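Local atomic coordinates of acetyltransferase, GNAT family (Bacillus anthracis str. Sterne, PDB entry 3FBU), a protein that binds coenzyme A and probably transfers an acetyl group from acetyl-coenzyme A to an acceptor substrate, as GNAT-family acetyltransferases do. Residues 6-11 / 101-106; 71-76 / 84-89. All coordinates share one frame; numbering follows the deposited sequence.

In the fold
Followed from the N terminus, the chain lays down the short edge strand 3-4 and then strand 8-10 beside it, and runs through two helices and strand 58-63 to the central hairpin. Contact 2 (71-76 / 84-89) pairs the two strands of that hairpin and closes the short loop between them. The next element, helix 99-114, packs back against strand 8-10 and closes the much longer loop of contact 1 (6-11 / 101-106), inside which contact 2 is nested. The two contacts meet where Ala-103 and Ala-104 of the helix lie on Ile-73, Ile-86 and Trp-88 of the hairpin. One helix thus joins the sheet margin to its centre, and both contacts reach coenzyme A.

Contact 1: 6-11 / 101-106; sequences ERLLIR and SEAAQA. With COA (coenzyme A), chain C.
Arg-7 and Glu-102 show how one carboxylate can tie the residue just before a strand to a helix in the GNAT fold, where helix 99-114 starts at the coenzyme A pyrophosphate and packs across strand 8-10. The short axes pass 9.1 Å apart at 47°.

The polar part is a fork. Glu-102 reaches out with CG anti to its backbone N (chi1 175°) and the chain extended beyond, which carries the carboxylate to the turn just before the strand. There Glu-102 OE2 takes the backbone N-H of Arg-7 on its syn lone pair, at 2.7 Å and almost straight. The other oxygen receives the Arg-7 guanidinium side-on in a salt bridge: Arg-7 NE lies 2.7 Å from Glu-102 OE1, and NH2 gives the same oxygen a second, more bent bond. Both bonds lie in the guanidinium plane, and the carboxylate is nearly coplanar with it, so three N-H groups restrain its rotation. Arg-7 NH2 also bonds to Lys-97 O, linking this grip to the loop leading into the helix.

In the apolar part Leu-8 meets the methylene stem of Glu-102 from the opposite direction, its CD2 3.9 Å from Glu-102 CG, while Leu-8 CD1 touches Ala-103 CB at 3.9 Å. Ile-10 CD1 lies 3.5 Å from Ala-103 O and also touches Ala-103 CB, so the strand side chains pack on the helix backbone itself.

The third kind of interaction is with the cofactor. Ser-101 binds one pyrophosphate oxygen twice: its N lies 3.0 Å from O2A of coenzyme A, and its OG lies 2.6 Å from that same O2A.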
ATOM      1  N   GLU A   6       1.004  -7.175  23.360  1.00 32.06           N
ATOM      2  CA  GLU A   6       2.099  -8.117  23.126  1.00 32.31           C
ATOM      3  C   GLU A   6       3.472  -7.450  22.893  1.00 30.83           C
ATOM      4  O   GLU A   6       4.429  -7.735  23.610  1.00 30.11           O
ATOM      5  CB  GLU A   6       1.746  -9.021  21.936  1.00 32.85           C
ATOM      6  CG  GLU A   6       0.750 -10.125  22.306  1.00 36.44           C
ATOM      7  CD  GLU A   6       0.224 -10.942  21.111  1.00 36.73           C
ATOM      8  OE1 GLU A   6       0.505 -10.588  19.931  1.00 44.43           O
ATOM      9  OE2 GLU A   6      -0.479 -11.956  21.370  1.00 43.57           O
ATOM     10  N   ARG A   7       3.553  -6.565  21.900  1.00 28.95           N
ATOM     11  CA  ARG A   7       4.813  -5.944  21.489  1.00 27.83           C
ATOM     12  C   ARG A   7       4.900  -4.444  21.815  1.00 26.61           C
ATOM     13  O   ARG A   7       5.956  -3.820  21.616  1.00 26.03           O
ATOM     14  CB  ARG A   7       4.998  -6.099  19.989  1.00 27.62           C
ATOM     15  CG  ARG A   7       4.997  -7.546  19.481  1.00 27.99           C
ATOM     16  CD  ARG A   7       5.100  -7.551  17.978  1.00 27.57           C
ATOM     17  NE  ARG A   7       3.882  -6.986  17.392  1.00 27.16           N
ATOM     18  CZ  ARG A   7       3.711  -6.735  16.102  1.00 27.59           C
ATOM     19  NH1 ARG A   7       4.670  -6.992  15.219  1.00 28.28           N
ATOM     20  NH2 ARG A   7       2.564  -6.204  15.692  1.00 29.39           N
ATOM     21  N   LEU A   8       3.802  -3.855  22.290  1.00 25.07           N
ATOM     22  CA  LEU A   8       3.743  -2.404  22.491  1.00 24.85           C
ATOM     23  C   LEU A   8       2.918  -2.041  23.694  1.00 23.85           C
ATOM     24  O   LEU A   8       2.128  -2.843  24.207  1.00 23.47           O
ATOM     25  CB  LEU A   8       3.166  -1.711  21.239  1.00 24.93           C
ATOM     26  CG  LEU A   8       1.837  -2.219  20.696  1.00 25.91           C
ATOM     27  CD1 LEU A   8       0.662  -1.559  21.423  1.00 28.50           C
ATOM     28  CD2 LEU A   8       1.749  -2.035  19.156  1.00 24.34           C
ATOM     29  N   LEU A   9       3.096  -0.807  24.141  1.00 23.28           N
ATOM     30  CA  LEU A   9       2.264  -0.236  25.167  1.00 23.76           C
ATOM     31  C   LEU A   9       1.741   1.112  24.695  1.00 23.02           C
ATOM     32  O   LEU A   9       2.322   1.738  23.815  1.00 21.09           O
ATOM     33  CB  LEU A   9       3.018  -0.071  26.482  1.00 24.65           C
ATOM     34  CG  LEU A   9       4.251   0.824  26.587  1.00 25.97           C
ATOM     35  CD1 LEU A   9       3.899   2.329  26.729  1.00 27.98           C
ATOM     36  CD2 LEU A   9       5.073   0.354  27.822  1.00 25.65           C
ATOM     37  N   ILE A  10       0.641   1.529  25.301  1.00 22.97           N
ATOM     38  CA  ILE A  10       0.051   2.834  25.033  1.00 22.95           C
ATOM     39  C   ILE A  10       0.037   3.565  26.354  1.00 23.58           C
ATOM     40  O   ILE A  10      -0.371   3.019  27.374  1.00 23.80           O
ATOM     41  CB  ILE A  10      -1.387   2.713  24.505  1.00 22.44           C
ATOM     42  CG1 ILE A  10      -1.407   1.785  23.284  1.00 22.42           C
ATOM     43  CG2 ILE A  10      -1.930   4.086  24.140  1.00 22.54           C
ATOM     44  CD1 ILE A  10      -2.768   1.457  22.785  1.00 22.68           C
ATOM     45  N   ARG A  11       0.472   4.814  26.342  1.00 24.30           N
ATOM     46  CA  ARG A  11       0.487   5.612  27.552  1.00 24.10           C
ATOM     47  C   ARG A  11       0.125   7.053  27.173  1.00 24.84           C
ATOM     48  O   ARG A  11      -0.122   7.342  25.995  1.00 23.79           O
ATOM     49  CB  ARG A  11       1.873   5.515  28.228  1.00 24.47           C
ATOM     50  CG  ARG A  11       3.047   6.094  27.399  1.00 24.07           C
ATOM     51  CD  ARG A  11       4.288   6.347  28.240  1.00 24.88           C
ATOM     52  NE  ARG A  11       5.497   6.579  27.442  1.00 24.72           N
ATOM     53  CZ  ARG A  11       5.774   7.709  26.769  1.00 25.08           C
ATOM     54  NH1 ARG A  11       4.941   8.723  26.766  1.00 23.20           N
ATOM     55  NH2 ARG A  11       6.898   7.813  26.065  1.00 25.48           N
ATOM     56  N   SER A 101      -2.809  -2.060  14.126  1.00 18.33           N
ATOM     57  CA  SER A 101      -3.918  -2.959  14.465  1.00 19.34           C
ATOM     58  C   SER A 101      -3.795  -3.504  15.879  1.00 19.20           C
ATOM     59  O   SER A 101      -4.794  -3.590  16.596  1.00 19.99           O
ATOM     60  CB  SER A 101      -4.030  -4.114  13.462  1.00 20.39           C
ATOM     61  OG  SER A 101      -4.108  -3.589  12.133  1.00 23.39           O
ATOM     62  N   GLU A 102      -2.577  -3.828  16.292  1.00 18.74           N
ATOM     63  CA  GLU A 102      -2.329  -4.316  17.654  1.00 17.66           C
ATOM     64  C   GLU A 102      -2.695  -3.251  18.678  1.00 16.71           C
ATOM     65  O   GLU A 102      -3.384  -3.540  19.640  1.00 15.87           O
ATOM     66  CB  GLU A 102      -0.856  -4.791  17.826  1.00 18.29           C
ATOM     67  CG  GLU A 102      -0.528  -5.194  19.254  1.00 19.21           C
ATOM     68  CD  GLU A 102       0.911  -5.737  19.430  1.00 20.83           C
ATOM     69  OE1 GLU A 102       1.531  -6.127  18.432  1.00 27.58           O
ATOM     70  OE2 GLU A 102       1.404  -5.731  20.567  1.00 27.74           O
ATOM     71  N   ALA A 103      -2.270  -2.004  18.434  1.00 15.78           N
ATOM     72  CA  ALA A 103      -2.558  -0.912  19.355  1.00 16.44           C
ATOM     73  C   ALA A 103      -4.053  -0.604  19.399  1.00 16.53           C
ATOM     74  O   ALA A 103      -4.611  -0.377  20.481  1.00 16.56           O
ATOM     75  CB  ALA A 103      -1.772   0.328  18.969  1.00 15.75           C
ATOM     76  N   ALA A 104      -4.688  -0.607  18.224  1.00 16.96           N
ATOM     77  CA  ALA A 104      -6.105  -0.247  18.119  1.00 17.77           C
ATOM     78  C   ALA A 104      -6.958  -1.336  18.720  1.00 18.07           C
ATOM     79  O   ALA A 104      -7.916  -1.028  19.401  1.00 17.67           O
ATOM     80  CB  ALA A 104      -6.504   0.015  16.661  1.00 18.48           C
ATOM     81  N   GLN A 105      -6.589  -2.602  18.524  1.00 19.57           N
ATOM     82  CA  GLN A 105      -7.299  -3.734  19.163  1.00 20.09           C
ATOM     83  C   GLN A 105      -7.283  -3.596  20.688  1.00 19.43           C
ATOM     84  O   GLN A 105      -8.311  -3.730  21.363  1.00 19.40           O
ATOM     85  CB  GLN A 105      -6.701  -5.091  18.717  1.00 21.22           C
ATOM     86  CG  GLN A 105      -7.447  -6.356  19.201  1.00 23.23           C
ATOM     87  CD  GLN A 105      -6.899  -7.651  18.581  1.00 26.83           C
ATOM     88  OE1 GLN A 105      -6.008  -7.626  17.705  1.00 32.87           O
ATOM     89  NE2 GLN A 105      -7.432  -8.801  19.035  1.00 34.65           N
ATOM     90  N   ALA A 106      -6.102  -3.313  21.218  1.00 19.18           N
ATOM     91  CA  ALA A 106      -5.898  -3.104  22.645  1.00 18.14           C
ATOM     92  C   ALA A 106      -6.704  -1.928  23.191  1.00 16.91           C
ATOM     93  O   ALA A 106      -7.227  -1.994  24.295  1.00 16.86           O
ATOM     94  CB  ALA A 106      -4.401  -2.899  22.928  1.00 16.80           C
TER
HETATM   95  N1A COA C 169      -3.053  -1.373  -0.276  1.00 25.68           N
HETATM   96  C2A COA C 169      -3.750  -2.390   0.325  1.00 26.78           C
HETATM   97  N3A COA C 169      -3.458  -2.760   1.611  1.00 25.78           N
HETATM   98  C4A COA C 169      -2.477  -2.098   2.281  1.00 27.28           C
HETATM   99  C5A COA C 169      -1.764  -1.066   1.694  1.00 27.00           C
HETATM  100  C6A COA C 169      -2.071  -0.683   0.391  1.00 24.47           C
HETATM  101  N6A COA C 169      -1.429   0.326  -0.203  1.00 27.45           N
HETATM  102  N7A COA C 169      -0.875  -0.619   2.592  1.00 25.62           N
HETATM  103  C8A COA C 169      -0.991  -1.340   3.725  1.00 26.50           C
HETATM  104  N9A COA C 169      -1.982  -2.269   3.539  1.00 26.49           N
HETATM  105  C1B COA C 169      -2.582  -3.185   4.518  1.00 28.06           C
HETATM  106  C2B COA C 169      -1.565  -4.125   5.170  1.00 29.37           C
HETATM  107  O2B COA C 169      -1.292  -5.263   4.362  1.00 32.75           O
HETATM  108  C3B COA C 169      -2.307  -4.450   6.449  1.00 29.16           C
HETATM  109  O3B COA C 169      -3.266  -5.472   6.224  1.00 31.07           O
HETATM  110  P3B COA C 169      -2.967  -7.049   6.440  1.00 34.18           P
HETATM  111  O7A COA C 169      -4.241  -7.829   6.446  1.00 36.31           O
HETATM  112  O8A COA C 169      -2.042  -7.485   5.335  1.00 36.44           O
HETATM  113  O9A COA C 169      -2.288  -7.170   7.787  1.00 33.95           O
HETATM  114  C4B COA C 169      -3.029  -3.138   6.792  1.00 26.34           C
HETATM  115  O4B COA C 169      -3.176  -2.450   5.580  1.00 25.69           O
HETATM  116  C5B COA C 169      -2.244  -2.261   7.759  1.00 26.05           C
HETATM  117  O5B COA C 169      -2.258  -2.907   9.017  1.00 24.96           O
HETATM  118  P1A COA C 169      -1.171  -2.546  10.134  1.00 22.73           P
HETATM  119  O1A COA C 169       0.158  -3.177   9.755  1.00 22.85           O
HETATM  120  O2A COA C 169      -1.670  -2.969  11.459  1.00 21.05           O
HETATM  121  O3A COA C 169      -1.144  -0.942  10.048  1.00 21.40           O
HETATM  122  P2A COA C 169       0.160   0.004  10.146  1.00 21.94           P
HETATM  123  O4A COA C 169       0.902  -0.314  11.421  1.00 19.59           O
HETATM  124  O5A COA C 169       0.967  -0.132   8.851  1.00 23.59           O
HETATM  125  O6A COA C 169      -0.545   1.457  10.214  1.00 21.48           O
HETATM  126  CBP COA C 169      -1.834   3.308   9.431  1.00 19.16           C
HETATM  127  CCP COA C 169      -1.695   1.785   9.450  1.00 22.46           C
HETATM  128  CDP COA C 169      -1.822   3.742  10.908  1.00 18.10           C
HETATM  129  CEP COA C 169      -3.169   3.559   8.726  1.00 18.65           C
HETATM  130  CAP COA C 169      -0.653   3.937   8.645  1.00 21.57           C
HETATM  131  OAP COA C 169      -0.705   3.595   7.269  1.00 21.96           O
HETATM  132  C9P COA C 169      -0.643   5.435   8.702  1.00 20.89           C
HETATM  133  O9P COA C 169      -0.167   6.075   9.821  1.00 20.03           O
HETATM  134  N8P COA C 169      -1.180   6.146   7.705  1.00 23.74           N
HETATM  135  C7P COA C 169      -1.033   7.599   7.643  1.00 23.46           C
HETATM  136  C6P COA C 169      -1.933   8.335   8.620  1.00 22.46           C
HETATM  137  C5P COA C 169      -3.410   8.062   8.341  1.00 25.26           C
HETATM  138  O5P COA C 169      -3.923   8.214   7.209  1.00 25.18           O
HETATM  139  N4P COA C 169      -4.116   7.696   9.391  1.00 26.29           N
HETATM  140  C3P COA C 169      -5.516   7.272   9.265  1.00 28.15           C
HETATM  141  C2P COA C 169      -6.510   8.410   9.197  1.00 30.02           C
HETATM  142  S1P COA C 169      -8.215   7.776   9.245  1.00 36.30           S

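Contact 2: 71-76 / 84-89; sequences GHIVFH and YEIGWV. With COA (coenzyme A), chain C.
Six backbone hydrogen bonds join 71-76 to 84-89 as antiparallel neighbours, in the pairs His-72 with Val-89, Val-74 with Gly-87 and His-76 with Glu-85. Val-74 N meets Gly-87 O from 62° above the carbonyl plane, at 2.9 Å.

Side chains alternate between the two faces. On the face of Ile-73, Phe-75, Ile-86 and Trp-88, Phe-75 swings its ring away from the backbone N (chi1 -165°) and against Tyr-84 of the partner strand: Tyr-84 CD1 sits over the ring centre, 3.6 Å from Phe-75 CE2, with the planes at 45°. Ile-86 CB meets the edge of the same phenyl ring, and Ile-73 CD1 comes to the edge of the Trp-88 indole. On the other face, His-72 lies beside Val-89, its CE1 3.7 Å from Val-89 CB. Coenzyme A N4P donates a hydrogen bond to Trp-88 O, 2.9 Å, and its methyl CDP lies 3.6 Å from Trp-88 CD1.

Farther out, Thr-107 of helix 99-114 touches Ile-73, Phe-75 and Ile-86, while Tyr-24 OH holds His-72 ND1 and Ser-131 OG holds Trp-88 NE1. Phe-90 N also bonds coenzyme A; a central strand whose backbone pairs with pantetheine much as another strand would is characteristic of the GNAT cofactor site.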
ATOM      1  N   GLY A  71       4.161   5.728  16.911  1.00 18.03           N
ATOM      2  CA  GLY A  71       2.945   6.387  16.443  1.00 18.20           C
ATOM      3  C   GLY A  71       2.065   6.787  17.599  1.00 16.81           C
ATOM      4  O   GLY A  71       2.481   6.765  18.757  1.00 16.73           O
ATOM      5  N   HIS A  72       0.855   7.223  17.278  1.00 16.99           N
ATOM      6  CA  HIS A  72      -0.127   7.481  18.308  1.00 16.66           C
ATOM      7  C   HIS A  72      -1.536   7.011  17.914  1.00 17.02           C
ATOM      8  O   HIS A  72      -1.890   6.883  16.727  1.00 16.84           O
ATOM      9  CB  HIS A  72      -0.101   8.961  18.755  1.00 17.17           C
ATOM     10  CG  HIS A  72      -0.627   9.943  17.744  1.00 15.55           C
ATOM     11  ND1 HIS A  72       0.200  10.625  16.872  1.00 17.48           N
ATOM     12  CD2 HIS A  72      -1.889  10.387  17.488  1.00 16.58           C
ATOM     13  CE1 HIS A  72      -0.524  11.425  16.111  1.00 14.92           C
ATOM     14  NE2 HIS A  72      -1.795  11.299  16.454  1.00 16.41           N
ATOM     15  N   ILE A  73      -2.294   6.692  18.953  1.00 17.02           N
ATOM     16  CA  ILE A  73      -3.709   6.362  18.848  1.00 17.05           C
ATOM     17  C   ILE A  73      -4.537   7.588  19.223  1.00 16.96           C
ATOM     18  O   ILE A  73      -4.278   8.262  20.248  1.00 17.82           O
ATOM     19  CB  ILE A  73      -4.067   5.171  19.790  1.00 17.44           C
ATOM     20  CG1 ILE A  73      -3.507   3.841  19.239  1.00 19.17           C
ATOM     21  CG2 ILE A  73      -5.583   5.108  20.036  1.00 17.49           C
ATOM     22  CD1 ILE A  73      -4.179   3.298  17.968  1.00 21.33           C
ATOM     23  N   VAL A  74      -5.531   7.855  18.380  1.00 16.98           N
ATOM     24  CA  VAL A  74      -6.545   8.860  18.627  1.00 17.09           C
ATOM     25  C   VAL A  74      -7.707   8.146  19.325  1.00 17.61           C
ATOM     26  O   VAL A  74      -8.195   7.139  18.831  1.00 16.48           O
ATOM     27  CB  VAL A  74      -7.009   9.509  17.316  1.00 17.09           C
ATOM     28  CG1 VAL A  74      -7.946  10.661  17.583  1.00 19.20           C
ATOM     29  CG2 VAL A  74      -5.805   9.999  16.469  1.00 17.39           C
ATOM     30  N   PHE A  75      -8.120   8.649  20.487  1.00 17.80           N
ATOM     31  CA  PHE A  75      -9.248   8.028  21.221  1.00 18.17           C
ATOM     32  C   PHE A  75      -9.945   9.060  22.117  1.00 18.93           C
ATOM     33  O   PHE A  75      -9.364   9.532  23.076  1.00 18.13           O
ATOM     34  CB  PHE A  75      -8.759   6.817  22.009  1.00 18.47           C
ATOM     35  CG  PHE A  75      -9.855   5.908  22.493  1.00 18.11           C
ATOM     36  CD1 PHE A  75     -10.737   5.314  21.607  1.00 17.34           C
ATOM     37  CD2 PHE A  75      -9.993   5.647  23.839  1.00 20.60           C
ATOM     38  CE1 PHE A  75     -11.720   4.451  22.047  1.00 20.23           C
ATOM     39  CE2 PHE A  75     -10.990   4.774  24.282  1.00 21.11           C
ATOM     40  CZ  PHE A  75     -11.852   4.198  23.376  1.00 19.53           C
ATOM     41  N   HIS A  76     -11.186   9.414  21.777  1.00 18.88           N
ATOM     42  CA  HIS A  76     -11.917  10.469  22.480  1.00 19.55           C
ATOM     43  C   HIS A  76     -13.427  10.335  22.344  1.00 19.25           C
ATOM     44  O   HIS A  76     -13.930   9.687  21.438  1.00 17.62           O
ATOM     45  CB  HIS A  76     -11.492  11.868  21.993  1.00 19.66           C
ATOM     46  CG  HIS A  76     -11.668  12.109  20.526  1.00 21.10           C
ATOM     47  ND1 HIS A  76     -12.877  12.437  19.951  1.00 23.58           N
ATOM     48  CD2 HIS A  76     -10.771  12.060  19.509  1.00 22.65           C
ATOM     49  CE1 HIS A  76     -12.714  12.606  18.650  1.00 25.83           C
ATOM     50  NE2 HIS A  76     -11.448  12.366  18.355  1.00 25.16           N
ATOM     51  N   TYR A  84     -17.276   6.520  21.534  1.00 16.39           N
ATOM     52  CA  TYR A  84     -15.976   7.140  21.288  1.00 16.88           C
ATOM     53  C   TYR A  84     -15.608   6.967  19.818  1.00 16.77           C
ATOM     54  O   TYR A  84     -16.156   6.107  19.114  1.00 16.08           O
ATOM     55  CB  TYR A  84     -14.886   6.465  22.132  1.00 18.21           C
ATOM     56  CG  TYR A  84     -14.684   7.087  23.478  1.00 19.34           C
ATOM     57  CD1 TYR A  84     -13.391   7.402  23.935  1.00 19.90           C
ATOM     58  CD2 TYR A  84     -15.772   7.377  24.286  1.00 16.99           C
ATOM     59  CE1 TYR A  84     -13.210   8.002  25.162  1.00 22.83           C
ATOM     60  CE2 TYR A  84     -15.584   7.964  25.532  1.00 20.58           C
ATOM     61  CZ  TYR A  84     -14.304   8.266  25.950  1.00 21.39           C
ATOM     62  OH  TYR A  84     -14.112   8.856  27.198  1.00 23.93           O
ATOM     63  N   GLU A  85     -14.651   7.781  19.386  1.00 16.42           N
ATOM     64  CA  GLU A  85     -14.047   7.680  18.078  1.00 16.94           C
ATOM     65  C   GLU A  85     -12.566   7.305  18.245  1.00 16.39           C
ATOM     66  O   GLU A  85     -11.870   7.790  19.184  1.00 16.62           O
ATOM     67  CB  GLU A  85     -14.175   9.009  17.337  1.00 17.05           C
ATOM     68  CG  GLU A  85     -13.422   9.060  16.025  1.00 18.82           C
ATOM     69  CD  GLU A  85     -13.596  10.349  15.234  1.00 22.53           C
ATOM     70  OE1 GLU A  85     -14.173  11.347  15.762  1.00 26.35           O
ATOM     71  OE2 GLU A  85     -13.138  10.344  14.068  1.00 29.81           O
ATOM     72  N   ILE A  86     -12.096   6.435  17.357  1.00 14.47           N
ATOM     73  CA  ILE A  86     -10.708   5.936  17.353  1.00 14.17           C
ATOM     74  C   ILE A  86     -10.067   6.243  15.991  1.00 14.70           C
ATOM     75  O   ILE A  86     -10.738   6.271  14.954  1.00 13.06           O
ATOM     76  CB  ILE A  86     -10.647   4.400  17.692  1.00 15.13           C
ATOM     77  CG1 ILE A  86      -9.208   3.896  18.016  1.00 12.09           C
ATOM     78  CG2 ILE A  86     -11.297   3.570  16.562  1.00 12.29           C
ATOM     79  CD1 ILE A  86      -9.178   2.464  18.650  1.00 15.65           C
ATOM     80  N   GLY A  87      -8.744   6.414  16.029  1.00 14.72           N
ATOM     81  CA  GLY A  87      -7.922   6.661  14.878  1.00 15.68           C
ATOM     82  C   GLY A  87      -6.478   6.384  15.223  1.00 15.47           C
ATOM     83  O   GLY A  87      -6.168   5.961  16.347  1.00 14.56           O
ATOM     84  N   TRP A  88      -5.588   6.689  14.282  1.00 16.96           N
ATOM     85  CA  TRP A  88      -4.201   6.233  14.384  1.00 16.68           C
ATOM     86  C   TRP A  88      -3.351   6.991  13.390  1.00 16.89           C
ATOM     87  O   TRP A  88      -3.786   7.217  12.280  1.00 17.43           O
ATOM     88  CB  TRP A  88      -4.129   4.727  14.072  1.00 17.19           C
ATOM     89  CG  TRP A  88      -5.177   4.264  13.111  1.00 18.36           C
ATOM     90  CD1 TRP A  88      -5.217   4.450  11.760  1.00 18.93           C
ATOM     91  CD2 TRP A  88      -6.368   3.563  13.449  1.00 18.29           C
ATOM     92  NE1 TRP A  88      -6.369   3.891  11.230  1.00 20.33           N
ATOM     93  CE2 TRP A  88      -7.090   3.336  12.247  1.00 19.72           C
ATOM     94  CE3 TRP A  88      -6.903   3.105  14.653  1.00 18.98           C
ATOM     95  CZ2 TRP A  88      -8.317   2.699  12.232  1.00 18.47           C
ATOM     96  CZ3 TRP A  88      -8.110   2.470  14.630  1.00 18.39           C
ATOM     97  CH2 TRP A  88      -8.800   2.255  13.436  1.00 17.74           C
ATOM     98  N   VAL A  89      -2.132   7.362  13.794  1.00 17.15           N
ATOM     99  CA  VAL A  89      -1.140   7.959  12.904  1.00 16.68           C
ATOM    100  C   VAL A  89       0.220   7.383  13.324  1.00 17.70           C
ATOM    101  O   VAL A  89       0.601   7.486  14.498  1.00 16.70           O
ATOM    102  CB  VAL A  89      -1.087   9.499  13.022  1.00 16.17           C
ATOM    103  CG1 VAL A  89      -0.096  10.088  11.986  1.00 18.68           C
ATOM    104  CG2 VAL A  89      -2.550  10.150  12.915  1.00 16.46           C
TER
HETATM  105  N1A COA C 169      -3.053  -1.373  -0.276  1.00 25.68           N
HETATM  106  C2A COA C 169      -3.750  -2.390   0.325  1.00 26.78           C
HETATM  107  N3A COA C 169      -3.458  -2.760   1.611  1.00 25.78           N
HETATM  108  C4A COA C 169      -2.477  -2.098   2.281  1.00 27.28           C
HETATM  109  C5A COA C 169      -1.764  -1.066   1.694  1.00 27.00           C
HETATM  110  C6A COA C 169      -2.071  -0.683   0.391  1.00 24.47           C
HETATM  111  N6A COA C 169      -1.429   0.326  -0.203  1.00 27.45           N
HETATM  112  N7A COA C 169      -0.875  -0.619   2.592  1.00 25.62           N
HETATM  113  C8A COA C 169      -0.991  -1.340   3.725  1.00 26.50           C
HETATM  114  N9A COA C 169      -1.982  -2.269   3.539  1.00 26.49           N
HETATM  115  C1B COA C 169      -2.582  -3.185   4.518  1.00 28.06           C
HETATM  116  C2B COA C 169      -1.565  -4.125   5.170  1.00 29.37           C
HETATM  117  O2B COA C 169      -1.292  -5.263   4.362  1.00 32.75           O
HETATM  118  C3B COA C 169      -2.307  -4.450   6.449  1.00 29.16           C
HETATM  119  O3B COA C 169      -3.266  -5.472   6.224  1.00 31.07           O
HETATM  120  P3B COA C 169      -2.967  -7.049   6.440  1.00 34.18           P
HETATM  121  O7A COA C 169      -4.241  -7.829   6.446  1.00 36.31           O
HETATM  122  O8A COA C 169      -2.042  -7.485   5.335  1.00 36.44           O
HETATM  123  O9A COA C 169      -2.288  -7.170   7.787  1.00 33.95           O
HETATM  124  C4B COA C 169      -3.029  -3.138   6.792  1.00 26.34           C
HETATM  125  O4B COA C 169      -3.176  -2.450   5.580  1.00 25.69           O
HETATM  126  C5B COA C 169      -2.244  -2.261   7.759  1.00 26.05           C
HETATM  127  O5B COA C 169      -2.258  -2.907   9.017  1.00 24.96           O
HETATM  128  P1A COA C 169      -1.171  -2.546  10.134  1.00 22.73           P
HETATM  129  O1A COA C 169       0.158  -3.177   9.755  1.00 22.85           O
HETATM  130  O2A COA C 169      -1.670  -2.969  11.459  1.00 21.05           O
HETATM  131  O3A COA C 169      -1.144  -0.942  10.048  1.00 21.40           O
HETATM  132  P2A COA C 169       0.160   0.004  10.146  1.00 21.94           P
HETATM  133  O4A COA C 169       0.902  -0.314  11.421  1.00 19.59           O
HETATM  134  O5A COA C 169       0.967  -0.132   8.851  1.00 23.59           O
HETATM  135  O6A COA C 169      -0.545   1.457  10.214  1.00 21.48           O
HETATM  136  CBP COA C 169      -1.834   3.308   9.431  1.00 19.16           C
HETATM  137  CCP COA C 169      -1.695   1.785   9.450  1.00 22.46           C
HETATM  138  CDP COA C 169      -1.822   3.742  10.908  1.00 18.10           C
HETATM  139  CEP COA C 169      -3.169   3.559   8.726  1.00 18.65           C
HETATM  140  CAP COA C 169      -0.653   3.937   8.645  1.00 21.57           C
HETATM  141  OAP COA C 169      -0.705   3.595   7.269  1.00 21.96           O
HETATM  142  C9P COA C 169      -0.643   5.435   8.702  1.00 20.89           C
HETATM  143  O9P COA C 169      -0.167   6.075   9.821  1.00 20.03           O
HETATM  144  N8P COA C 169      -1.180   6.146   7.705  1.00 23.74           N
HETATM  145  C7P COA C 169      -1.033   7.599   7.643  1.00 23.46           C
HETATM  146  C6P COA C 169      -1.933   8.335   8.620  1.00 22.46           C
HETATM  147  C5P COA C 169      -3.410   8.062   8.341  1.00 25.26           C
HETATM  148  O5P COA C 169      -3.923   8.214   7.209  1.00 25.18           O
HETATM  149  N4P COA C 169      -4.116   7.696   9.391  1.00 26.29           N
HETATM  150  C3P COA C 169      -5.516   7.272   9.265  1.00 28.15           C
HETATM  151  C2P COA C 169      -6.510   8.410   9.197  1.00 30.02           C
HETATM  152  S1P COA C 169      -8.215   7.776   9.245  1.00 36.30           S